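Local coordinates for protein MIPZ (Caulobacter crescentus, PDB 2XJ9) that probably couples ATP binding, dimerization and nucleoid binding to the placement of the bacterial cell division plane, acting as an inhibitor of division, at residues L29-A34 / E65-L70; A91-A96 / R120-R125; P216-R221 / R254-A259. The protein carries 1 engineered substitution. All blocks are in the same frame, centred on the assembly; numbering follows the deposited sequence.

All three contacts follow one another along the chain; none nests in or crosses another. Interaction 1 comes first. It brings the end of helix 18-30 against the loop after helix 47-62, closing a loop that holds strand 36-40 and helix 47-62. Interaction 2 follows, joining helix 86-103 to helix 117-124, with strand 106-110 between them in the chain. Interaction 3 is last. It sets the loop after strand 213-215 on helix 249-263, near the other end of the parallel sheet from strand 70-72. Its loop also holds the adenine of the nucleotide. Interactions 2 and 3 lie on opposite sides of the chain's centre, their centres about 29 Å apart.

Interaction 1. Residues L29-A34 / E65-L70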
loop_
_atom_site.group_PDB
_atom_site.type_symbol
_atom_site.label_atom_id
_atom_site.label_comp_id
_atom_site.label_asym_id
_atom_site.label_seq_id
_atom_site.Cartn_x
_atom_site.Cartn_y
_atom_site.Cartn_z
ATOM N N LEU A 29 -15.196 -12.515 13.918
ATOM C CA LEU A 29 -16.476 -13.140 13.586
ATOM C C LEU A 29 -16.484 -14.634 13.876
ATOM O O LEU A 29 -17.295 -15.117 14.647
ATOM C CB LEU A 29 -16.836 -12.894 12.126
ATOM C CG LEU A 29 -17.208 -11.440 11.896
ATOM C CD1 LEU A 29 -17.241 -11.091 10.448
ATOM C CD2 LEU A 29 -18.543 -11.151 12.541
ATOM N N LEU A 30 -15.580 -15.367 13.256
ATOM C CA LEU A 30 -15.378 -16.752 13.632
ATOM C C LEU A 30 -15.570 -17.005 15.137
ATOM O O LEU A 30 -16.294 -17.939 15.516
ATOM C CB LEU A 30 -13.995 -17.208 13.192
ATOM C CG LEU A 30 -13.992 -18.034 11.918
ATOM C CD1 LEU A 30 -15.166 -17.639 11.044
ATOM C CD2 LEU A 30 -12.664 -17.885 11.190
ATOM N N TYR A 31 -14.937 -16.174 15.976
ATOM C CA TYR A 31 -14.953 -16.350 17.428
ATOM C C TYR A 31 -16.208 -15.779 18.075
ATOM O O TYR A 31 -16.357 -15.814 19.297
ATOM C CB TYR A 31 -13.709 -15.741 18.081
ATOM C CG TYR A 31 -12.488 -16.644 18.096
ATOM C CD1 TYR A 31 -11.500 -16.538 17.124
ATOM C CD2 TYR A 31 -12.319 -17.596 19.087
ATOM C CE1 TYR A 31 -10.382 -17.361 17.125
ATOM C CE2 TYR A 31 -11.197 -18.429 19.106
ATOM C CZ TYR A 31 -10.232 -18.309 18.121
ATOM O OH TYR A 31 -9.126 -19.134 18.141
ATOM N N GLY A 32 -17.102 -15.241 17.254
ATOM C CA GLY A 32 -18.409 -14.829 17.725
ATOM C C GLY A 32 -19.457 -15.826 17.257
ATOM O O GLY A 32 -20.634 -15.509 17.138
ATOM N N GLY A 33 -19.020 -17.041 16.965
ATOM C CA GLY A 33 -19.927 -18.070 16.501
ATOM C C GLY A 33 -20.290 -18.054 15.028
ATOM O O GLY A 33 -20.697 -19.085 14.490
ATOM N N ALA A 34 -20.153 -16.904 14.373
ATOM C CA ALA A 34 -20.507 -16.787 12.956
ATOM C C ALA A 34 -19.736 -17.746 12.050
ATOM O O ALA A 34 -18.752 -18.370 12.454
ATOM C CB ALA A 34 -20.343 -15.373 12.476
ATOM N N GLU A 65 -6.677 -27.048 17.406
ATOM C CA GLU A 65 -7.873 -26.722 16.633
ATOM C C GLU A 65 -8.400 -25.322 16.908
ATOM O O GLU A 65 -8.514 -24.885 18.059
ATOM C CB GLU A 65 -8.992 -27.733 16.886
ATOM C CG GLU A 65 -8.659 -29.157 16.477
ATOM C CD GLU A 65 -9.884 -29.923 16.007
ATOM O OE1 GLU A 65 -10.297 -30.884 16.701
ATOM O OE2 GLU A 65 -10.427 -29.561 14.937
ATOM N N LEU A 66 -8.732 -24.628 15.831
ATOM C CA LEU A 66 -9.218 -23.274 15.943
ATOM C C LEU A 66 -10.147 -23.060 14.788
ATOM O O LEU A 66 -10.066 -23.768 13.786
ATOM C CB LEU A 66 -8.067 -22.268 15.872
ATOM C CG LEU A 66 -7.035 -22.258 16.996
ATOM C CD1 LEU A 66 -5.918 -21.315 16.644
ATOM C CD2 LEU A 66 -7.650 -21.860 18.319
ATOM N N PRO A 67 -11.031 -22.079 14.918
ATOM C CA PRO A 67 -11.984 -21.747 13.854
ATOM C C PRO A 67 -11.253 -21.370 12.569
ATOM O O PRO A 67 -10.323 -20.575 12.624
ATOM C CB PRO A 67 -12.701 -20.506 14.394
ATOM C CG PRO A 67 -12.317 -20.400 15.845
ATOM C CD PRO A 67 -11.041 -21.122 16.033
ATOM N N GLU A 68 -11.666 -21.927 11.435
ATOM C CA GLU A 68 -11.167 -21.489 10.132
ATOM C C GLU A 68 -12.311 -20.956 9.261
ATOM O O GLU A 68 -13.407 -21.476 9.298
ATOM C CB GLU A 68 -10.442 -22.636 9.440
ATOM C CG GLU A 68 -9.131 -23.023 10.114
ATOM C CD GLU A 68 -8.686 -24.430 9.771
ATOM O OE1 GLU A 68 -8.409 -24.717 8.583
ATOM O OE2 GLU A 68 -8.636 -25.262 10.701
ATOM N N PRO A 69 -12.066 -19.894 8.485
ATOM C CA PRO A 69 -13.176 -19.414 7.671
ATOM C C PRO A 69 -13.369 -20.373 6.521
ATOM O O PRO A 69 -12.769 -21.441 6.529
ATOM C CB PRO A 69 -12.675 -18.061 7.134
ATOM C CG PRO A 69 -11.251 -17.964 7.468
ATOM C CD PRO A 69 -10.800 -19.268 8.084
ATOM N N LEU A 70 -14.197 -20.009 5.553
ATOM C CA LEU A 70 -14.304 -20.787 4.339
ATOM C C LEU A 70 -13.628 -20.013 3.217
ATOM O O LEU A 70 -14.283 -19.267 2.499
ATOM C CB LEU A 70 -15.764 -21.063 3.995
ATOM C CG LEU A 70 -15.986 -22.133 2.909
ATOM C CD1 LEU A 70 -16.823 -21.613 1.747
ATOM C CD2 LEU A 70 -14.657 -22.678 2.394
#
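With chi1 at -84°, the phenol ring of Y31 reaches across P67 and carries its hydroxyl on toward L66. On the other segment, L66 has CG anti to its carbonyl carbon (chi1 -66°), and its CD2 approaches Y31 OH near the plane of the ring. The contact joins two beta-alpha-beta units of the P-loop ATPase fold. Helix 18-30 ends here in a type I turn from L30 to G33, on the way to strand 36-40. Residues 65-70 lead from helix 47-62 into strand 70-72. P67 is shared between the two touching residues of the turn. Its CG sits over one face of the Y31 ring, 3.8 Å from the centroid and 15° off the normal, a CH-pi contact. P67 CD lies 3.6 Å from Y31 CZ. The two side chains cross at about a right angle. The Y31 hydroxyl is hydrogen-bonded to D236, which L66 also touches. P67 O is held by R55 of helix 47-62. Through its CB, P67 meets L30, P67 CB lying 3.7 Å from L30 CG. L30 then runs on to the second proline, where L30 CD2 lies 3.9 Å from P69 CD.

Interaction 2. Residues A91-A96 / R120-R125; sequences AGFEAA and RMAHGR
M121 extends from its helix toward F93 and E94. M121 CB lies in the plane of the F93 ring, at the edge, 3.9 Å from F93 CE2. The chain then runs through CG and SD to CE. Its bends at chi2 and chi3 bring the methyl group near CD2 of the ring, off its plane. M121 CE comes closest to F93 CD2, approaching the ring obliquely. M121 CE also lies 3.9 Å from E94 OE2. The M121 and F93 side chains slide past each other in opposite directions. F93 has CG anti to its backbone N (chi1 -174°), which points the ring at helix 117-124. F93 CZ ends 4.1 Å from A122 CB. These helices, 86-103 and 117-124, precede and follow strand 106-110 in the chain, in the alpha/beta order of the P-loop ATPase fold. Their short segments run 11.7 Å apart at an angle of 34°. A122 also touches V8 of strand 5-9. Beside this, R125 crosses E94 at about a right angle. Their salt bridge runs from R125 NH1 to E94 OE1 over 3.2 Å. The hydrogen bond in it is weak, bent to 126° at the hydrogen. R125 also touches F97, one turn further along the helix of F93.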
loop_
_atom_site.group_PDB
_atom_site.type_symbol
_atom_site.label_atom_id
_atom_site.label_comp_id
_atom_site.label_asym_id
_atom_site.label_seq_id
_atom_site.Cartn_x
_atom_site.Cartn_y
_atom_site.Cartn_z
ATOM N N ALA A 91 -16.049 -14.135 -14.108
ATOM C CA ALA A 91 -16.679 -15.453 -14.077
ATOM C C ALA A 91 -16.291 -16.219 -12.823
ATOM O O ALA A 91 -17.151 -16.785 -12.153
ATOM C CB ALA A 91 -16.325 -16.243 -15.314
ATOM N N GLY A 92 -14.990 -16.223 -12.516
ATOM C CA GLY A 92 -14.448 -16.800 -11.287
ATOM C C GLY A 92 -15.044 -16.214 -10.018
ATOM O O GLY A 92 -15.439 -16.951 -9.117
ATOM N N PHE A 93 -15.117 -14.887 -9.948
ATOM C CA PHE A 93 -15.788 -14.217 -8.837
ATOM C C PHE A 93 -17.184 -14.810 -8.654
ATOM O O PHE A 93 -17.491 -15.371 -7.604
ATOM C CB PHE A 93 -15.868 -12.707 -9.096
ATOM C CG PHE A 93 -16.411 -11.909 -7.939
ATOM C CD1 PHE A 93 -16.440 -12.436 -6.664
ATOM C CD2 PHE A 93 -16.911 -10.632 -8.142
ATOM C CE1 PHE A 93 -16.950 -11.705 -5.608
ATOM C CE2 PHE A 93 -17.431 -9.891 -7.095
ATOM C CZ PHE A 93 -17.447 -10.430 -5.825
ATOM N N GLU A 94 -18.006 -14.670 -9.695
ATOM C CA GLU A 94 -19.336 -15.266 -9.802
ATOM C C GLU A 94 -19.461 -16.581 -9.058
ATOM O O GLU A 94 -20.204 -16.696 -8.083
ATOM C CB GLU A 94 -19.625 -15.530 -11.275
ATOM C CG GLU A 94 -20.804 -14.781 -11.843
ATOM C CD GLU A 94 -20.938 -13.420 -11.237
ATOM O OE1 GLU A 94 -20.823 -13.332 -9.992
ATOM O OE2 GLU A 94 -21.161 -12.454 -12.003
ATOM N N ALA A 95 -18.744 -17.580 -9.559
ATOM C CA ALA A 95 -18.663 -18.895 -8.931
ATOM C C ALA A 95 -18.415 -18.826 -7.433
ATOM O O ALA A 95 -19.112 -19.455 -6.656
ATOM C CB ALA A 95 -17.577 -19.710 -9.589
ATOM N N ALA A 96 -17.402 -18.069 -7.032
ATOM C CA ALA A 96 -17.035 -17.989 -5.626
ATOM C C ALA A 96 -18.085 -17.255 -4.781
ATOM O O ALA A 96 -18.412 -17.699 -3.687
ATOM C CB ALA A 96 -15.659 -17.350 -5.466
ATOM N N ARG A 120 -14.923 -3.457 -8.782
ATOM C CA ARG A 120 -16.146 -2.677 -8.955
ATOM C C ARG A 120 -17.422 -3.499 -8.718
ATOM O O ARG A 120 -18.443 -2.988 -8.255
ATOM C CB ARG A 120 -16.196 -2.104 -10.360
ATOM C CG ARG A 120 -14.972 -1.340 -10.775
ATOM C CD ARG A 120 -15.453 -0.077 -11.439
ATOM N NE ARG A 120 -14.406 0.874 -11.600
ATOM C CZ ARG A 120 -14.192 2.063 -11.041
ATOM N NH1 ARG A 120 -14.996 2.678 -10.176
ATOM N NH2 ARG A 120 -13.082 2.659 -11.428
ATOM N N MET A 121 -17.362 -4.779 -9.061
ATOM C CA MET A 121 -18.496 -5.674 -8.892
ATOM C C MET A 121 -18.775 -5.912 -7.426
ATOM O O MET A 121 -19.918 -6.117 -7.027
ATOM C CB MET A 121 -18.214 -7.023 -9.553
ATOM C CG MET A 121 -18.348 -7.037 -11.048
ATOM S SD MET A 121 -19.537 -8.314 -11.447
ATOM C CE MET A 121 -18.809 -9.728 -10.634
ATOM N N ALA A 122 -17.720 -5.912 -6.624
ATOM C CA ALA A 122 -17.868 -6.204 -5.218
ATOM C C ALA A 122 -18.459 -5.012 -4.504
ATOM O O ALA A 122 -19.156 -5.159 -3.530
ATOM C CB ALA A 122 -16.530 -6.577 -4.620
ATOM N N HIS A 123 -18.195 -3.816 -4.996
ATOM C CA HIS A 123 -18.658 -2.636 -4.282
ATOM C C HIS A 123 -20.167 -2.502 -4.463
ATOM O O HIS A 123 -20.873 -1.985 -3.599
ATOM C CB HIS A 123 -17.870 -1.363 -4.685
ATOM C CG HIS A 123 -16.572 -1.190 -3.930
ATOM N ND1 HIS A 123 -15.416 -1.866 -4.263
ATOM C CD2 HIS A 123 -16.254 -0.432 -2.850
ATOM C CE1 HIS A 123 -14.448 -1.539 -3.424
ATOM N NE2 HIS A 123 -14.930 -0.668 -2.556
ATOM N N GLY A 124 -20.657 -3.023 -5.581
ATOM C CA GLY A 124 -22.072 -2.993 -5.878
ATOM C C GLY A 124 -22.915 -4.036 -5.166
ATOM O O GLY A 124 -24.129 -3.910 -5.127
ATOM N N ARG A 125 -22.293 -5.064 -4.605
ATOM C CA ARG A 125 -23.025 -6.114 -3.895
ATOM C C ARG A 125 -22.776 -6.093 -2.396
ATOM O O ARG A 125 -22.973 -7.095 -1.723
ATOM C CB ARG A 125 -22.613 -7.491 -4.409
ATOM C CG ARG A 125 -23.175 -7.865 -5.756
ATOM C CD ARG A 125 -22.169 -8.698 -6.542
ATOM N NE ARG A 125 -22.596 -10.019 -6.918
ATOM C CZ ARG A 125 -22.483 -10.667 -8.076
ATOM N NH1 ARG A 125 -22.958 -11.904 -8.081
ATOM N NH2 ARG A 125 -21.951 -10.157 -9.187
#

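Interaction 3. Residues P216-R221 / R254-A259; sequences PGLRDR and RQELRA. With AGS (phosphothiophosphoric acid-adenylate ester), chain D.
R221, whose side chain faces E256, donates its backbone N to N1 of the bound nucleotide analogue AGS. From R221 N to AGS N1 this bond measures 3.0 Å, with a moderate bend of 156° at the hydrogen. Two residues earlier, R219 O accepts a bond from AGS N6 at 3.2 Å. The adenine is thus read on its N1 and N6 edge by main-chain atoms, one as donor and one as acceptor. L218 CB also lies close to N6. Behind this loop stands E256 of helix 249-263. Its CG is anti to its carbonyl carbon (chi1 -68°), and the chain is extended from there, which sends the carboxylate out to the loop. E256 OE1 is hydrogen-bonded to Y224 OH. The protein has the P-loop ATPase fold of the Walker A cytoskeletal type and is here a nucleotide-bound dimer. K13 of the second subunit bonds to this same AGS, and D220 packs on D220 of that subunit. E256 OE2 lies at the edge of the R221 guanidinium, near its plane, and pairs with it, though the exact place of NH1 is doubtful. R219 CB lies over one face of that guanidinium, 3.7 Å above its plane. Apolar contacts continue along the helix. L218 CD2 lies 3.9 Å from E256 CB and 4.1 Å from L257 CD1. At the far end, P216 CG rests 4.5 Å from A259 CB.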
loop_
_atom_site.group_PDB
_atom_site.type_symbol
_atom_site.label_atom_id
_atom_site.label_comp_id
_atom_site.label_asym_id
_atom_site.label_seq_id
_atom_site.Cartn_x
_atom_site.Cartn_y
_atom_site.Cartn_z
ATOM N N PRO A 216 -13.546 4.223 14.618
ATOM C CA PRO A 216 -12.401 4.271 15.532
ATOM C C PRO A 216 -11.136 3.687 14.906
ATOM O O PRO A 216 -11.183 2.619 14.277
ATOM C CB PRO A 216 -12.842 3.382 16.702
ATOM C CG PRO A 216 -14.188 2.774 16.298
ATOM C CD PRO A 216 -14.384 3.038 14.849
ATOM N N GLY A 217 -10.010 4.376 15.089
ATOM C CA GLY A 217 -8.753 3.935 14.507
ATOM C C GLY A 217 -8.127 2.705 15.151
ATOM O O GLY A 217 -8.415 2.375 16.301
ATOM N N LEU A 218 -7.286 2.005 14.391
ATOM C CA LEU A 218 -6.301 1.106 14.987
ATOM C C LEU A 218 -4.960 1.830 15.086
ATOM O O LEU A 218 -4.708 2.798 14.371
ATOM C CB LEU A 218 -6.129 -0.151 14.157
ATOM C CG LEU A 218 -7.397 -0.952 13.857
ATOM C CD1 LEU A 218 -7.020 -2.330 13.287
ATOM C CD2 LEU A 218 -8.232 -1.094 15.111
ATOM N N ARG A 219 -4.097 1.379 15.977
ATOM C CA ARG A 219 -2.813 2.034 16.108
ATOM C C ARG A 219 -1.768 1.101 15.571
ATOM O O ARG A 219 -1.981 -0.101 15.507
ATOM C CB ARG A 219 -2.533 2.383 17.558
ATOM C CG ARG A 219 -3.517 3.388 18.103
ATOM C CD ARG A 219 -2.971 4.073 19.335
ATOM N NE ARG A 219 -1.523 4.256 19.249
ATOM C CZ ARG A 219 -0.819 5.072 20.031
ATOM N NH1 ARG A 219 0.498 5.171 19.877
ATOM N NH2 ARG A 219 -1.432 5.798 20.962
ATOM N N ASP A 220 -0.644 1.664 15.164
ATOM C CA ASP A 220 0.488 0.884 14.696
ATOM C C ASP A 220 0.901 -0.083 15.811
ATOM O O ASP A 220 1.198 0.330 16.915
ATOM C CB ASP A 220 1.619 1.851 14.316
ATOM C CG ASP A 220 2.675 1.221 13.437
ATOM O OD1 ASP A 220 2.484 0.076 12.979
ATOM O OD2 ASP A 220 3.706 1.883 13.193
ATOM N N ARG A 221 0.892 -1.378 15.533
ATOM C CA ARG A 221 1.155 -2.355 16.570
ATOM C C ARG A 221 1.711 -3.632 16.007
ATOM O O ARG A 221 1.049 -4.315 15.233
ATOM C CB ARG A 221 -0.131 -2.693 17.288
ATOM C CG ARG A 221 -0.612 -1.611 18.196
ATOM C CD ARG A 221 -1.265 -2.227 19.414
ATOM N NE ARG A 221 -1.473 -1.238 20.459
ATOM C CZ ARG A 221 -2.567 -0.495 20.548
ATOM N NH1 ARG A 221 -3.532 -0.643 19.652
ATOM N NH2 ARG A 221 -2.695 0.390 21.528
ATOM N N ARG A 254 -7.015 -5.858 21.702
ATOM C CA ARG A 254 -8.294 -6.530 21.634
ATOM C C ARG A 254 -9.375 -5.516 21.980
ATOM O O ARG A 254 -10.531 -5.639 21.548
ATOM C CB ARG A 254 -8.320 -7.728 22.567
ATOM C CG ARG A 254 -8.603 -7.392 24.010
ATOM C CD ARG A 254 -8.182 -8.535 24.914
ATOM N NE ARG A 254 -8.406 -9.788 24.253
ATOM C CZ ARG A 254 -7.572 -10.756 23.883
ATOM N NH1 ARG A 254 -8.152 -11.762 23.258
ATOM N NH2 ARG A 254 -6.259 -10.786 24.109
ATOM N N GLN A 255 -8.983 -4.501 22.744
ATOM C CA GLN A 255 -9.843 -3.348 22.998
ATOM C C GLN A 255 -10.286 -2.644 21.716
ATOM O O GLN A 255 -11.474 -2.611 21.423
ATOM C CB GLN A 255 -9.154 -2.351 23.931
ATOM C CG GLN A 255 -9.528 -2.527 25.388
ATOM C CD GLN A 255 -11.035 -2.491 25.594
ATOM O OE1 GLN A 255 -11.527 -2.694 26.708
ATOM N NE2 GLN A 255 -11.780 -2.232 24.514
ATOM N N GLU A 256 -9.332 -2.088 20.966
ATOM C CA GLU A 256 -9.606 -1.391 19.709
ATOM C C GLU A 256 -10.408 -2.221 18.736
ATOM O O GLU A 256 -11.285 -1.706 18.049
ATOM C CB GLU A 256 -8.310 -1.066 19.006
ATOM C CG GLU A 256 -7.470 -0.057 19.682
ATOM C CD GLU A 256 -6.148 0.068 19.014
ATOM O OE1 GLU A 256 -5.836 -0.824 18.196
ATOM O OE2 GLU A 256 -5.419 1.039 19.300
ATOM N N LEU A 257 -10.065 -3.499 18.640
ATOM C CA LEU A 257 -10.765 -4.383 17.749
ATOM C C LEU A 257 -12.216 -4.406 18.165
ATOM O O LEU A 257 -13.119 -4.292 17.328
ATOM C CB LEU A 257 -10.198 -5.784 17.833
ATOM C CG LEU A 257 -9.397 -6.267 16.634
ATOM C CD1 LEU A 257 -8.763 -5.100 15.875
ATOM C CD2 LEU A 257 -8.348 -7.243 17.123
ATOM N N ARG A 258 -12.440 -4.554 19.464
ATOM C CA ARG A 258 -13.802 -4.586 19.981
ATOM C C ARG A 258 -14.534 -3.282 19.657
ATOM O O ARG A 258 -15.609 -3.297 19.069
ATOM C CB ARG A 258 -13.805 -4.867 21.480
ATOM C CG ARG A 258 -15.158 -5.243 22.029
ATOM C CD ARG A 258 -15.057 -5.633 23.491
ATOM N NE ARG A 258 -14.238 -6.832 23.667
ATOM C CZ ARG A 258 -13.159 -6.912 24.449
ATOM N NH1 ARG A 258 -12.485 -8.062 24.530
ATOM N NH2 ARG A 258 -12.756 -5.850 25.155
ATOM N N ALA A 259 -13.945 -2.152 20.008
ATOM C CA ALA A 259 -14.555 -0.878 19.670
ATOM C C ALA A 259 -14.911 -0.860 18.204
ATOM O O ALA A 259 -16.027 -0.519 17.835
ATOM C CB ALA A 259 -13.633 0.246 19.968
HETATM P PG AGS D . -2.391 -3.484 -0.599
HETATM S S1G AGS D . -2.681 -2.345 -1.576
HETATM O O2G AGS D . -1.021 -4.114 -0.723
HETATM O O3G AGS D . -3.453 -4.557 -0.486
HETATM P PB AGS D . -3.366 -3.237 2.092
HETATM O O1B AGS D . -4.423 -2.155 2.139
HETATM O O2B AGS D . -3.657 -4.712 1.976
HETATM O O3B AGS D . -2.389 -2.808 0.875
HETATM P PA AGS D . -1.993 -4.064 4.444
HETATM O O1A AGS D . -3.187 -4.606 5.202
HETATM O O2A AGS D . -1.048 -5.012 3.800
HETATM O O3A AGS D . -2.455 -2.982 3.378
HETATM O "O5'" AGS D . -1.167 -3.083 5.402
HETATM C "C5'" AGS D . -0.016 -2.424 4.903
HETATM C "C4'" AGS D . 1.205 -2.753 5.777
HETATM O "O4'" AGS D . 0.903 -2.241 7.048
HETATM C "C3'" AGS D . 1.466 -4.229 6.019
HETATM O "O3'" AGS D . 2.859 -4.421 6.193
HETATM C "C2'" AGS D . 0.819 -4.583 7.340
HETATM O "O2'" AGS D . 1.568 -5.647 7.946
HETATM C "C1'" AGS D . 0.921 -3.252 8.055
HETATM N N9 AGS D . -0.174 -2.776 8.932
HETATM C C8 AGS D . -1.410 -2.393 8.536
HETATM N N7 AGS D . -2.152 -1.951 9.591
HETATM C C5 AGS D . -1.355 -2.033 10.672
HETATM C C6 AGS D . -1.497 -1.728 12.087
HETATM N N6 AGS D . -2.665 -1.242 12.551
HETATM N N1 AGS D . -0.424 -1.948 12.876
HETATM C C2 AGS D . 0.741 -2.440 12.427
HETATM N N3 AGS D . 0.945 -2.745 11.148
HETATM C C4 AGS D . -0.050 -2.559 10.245
#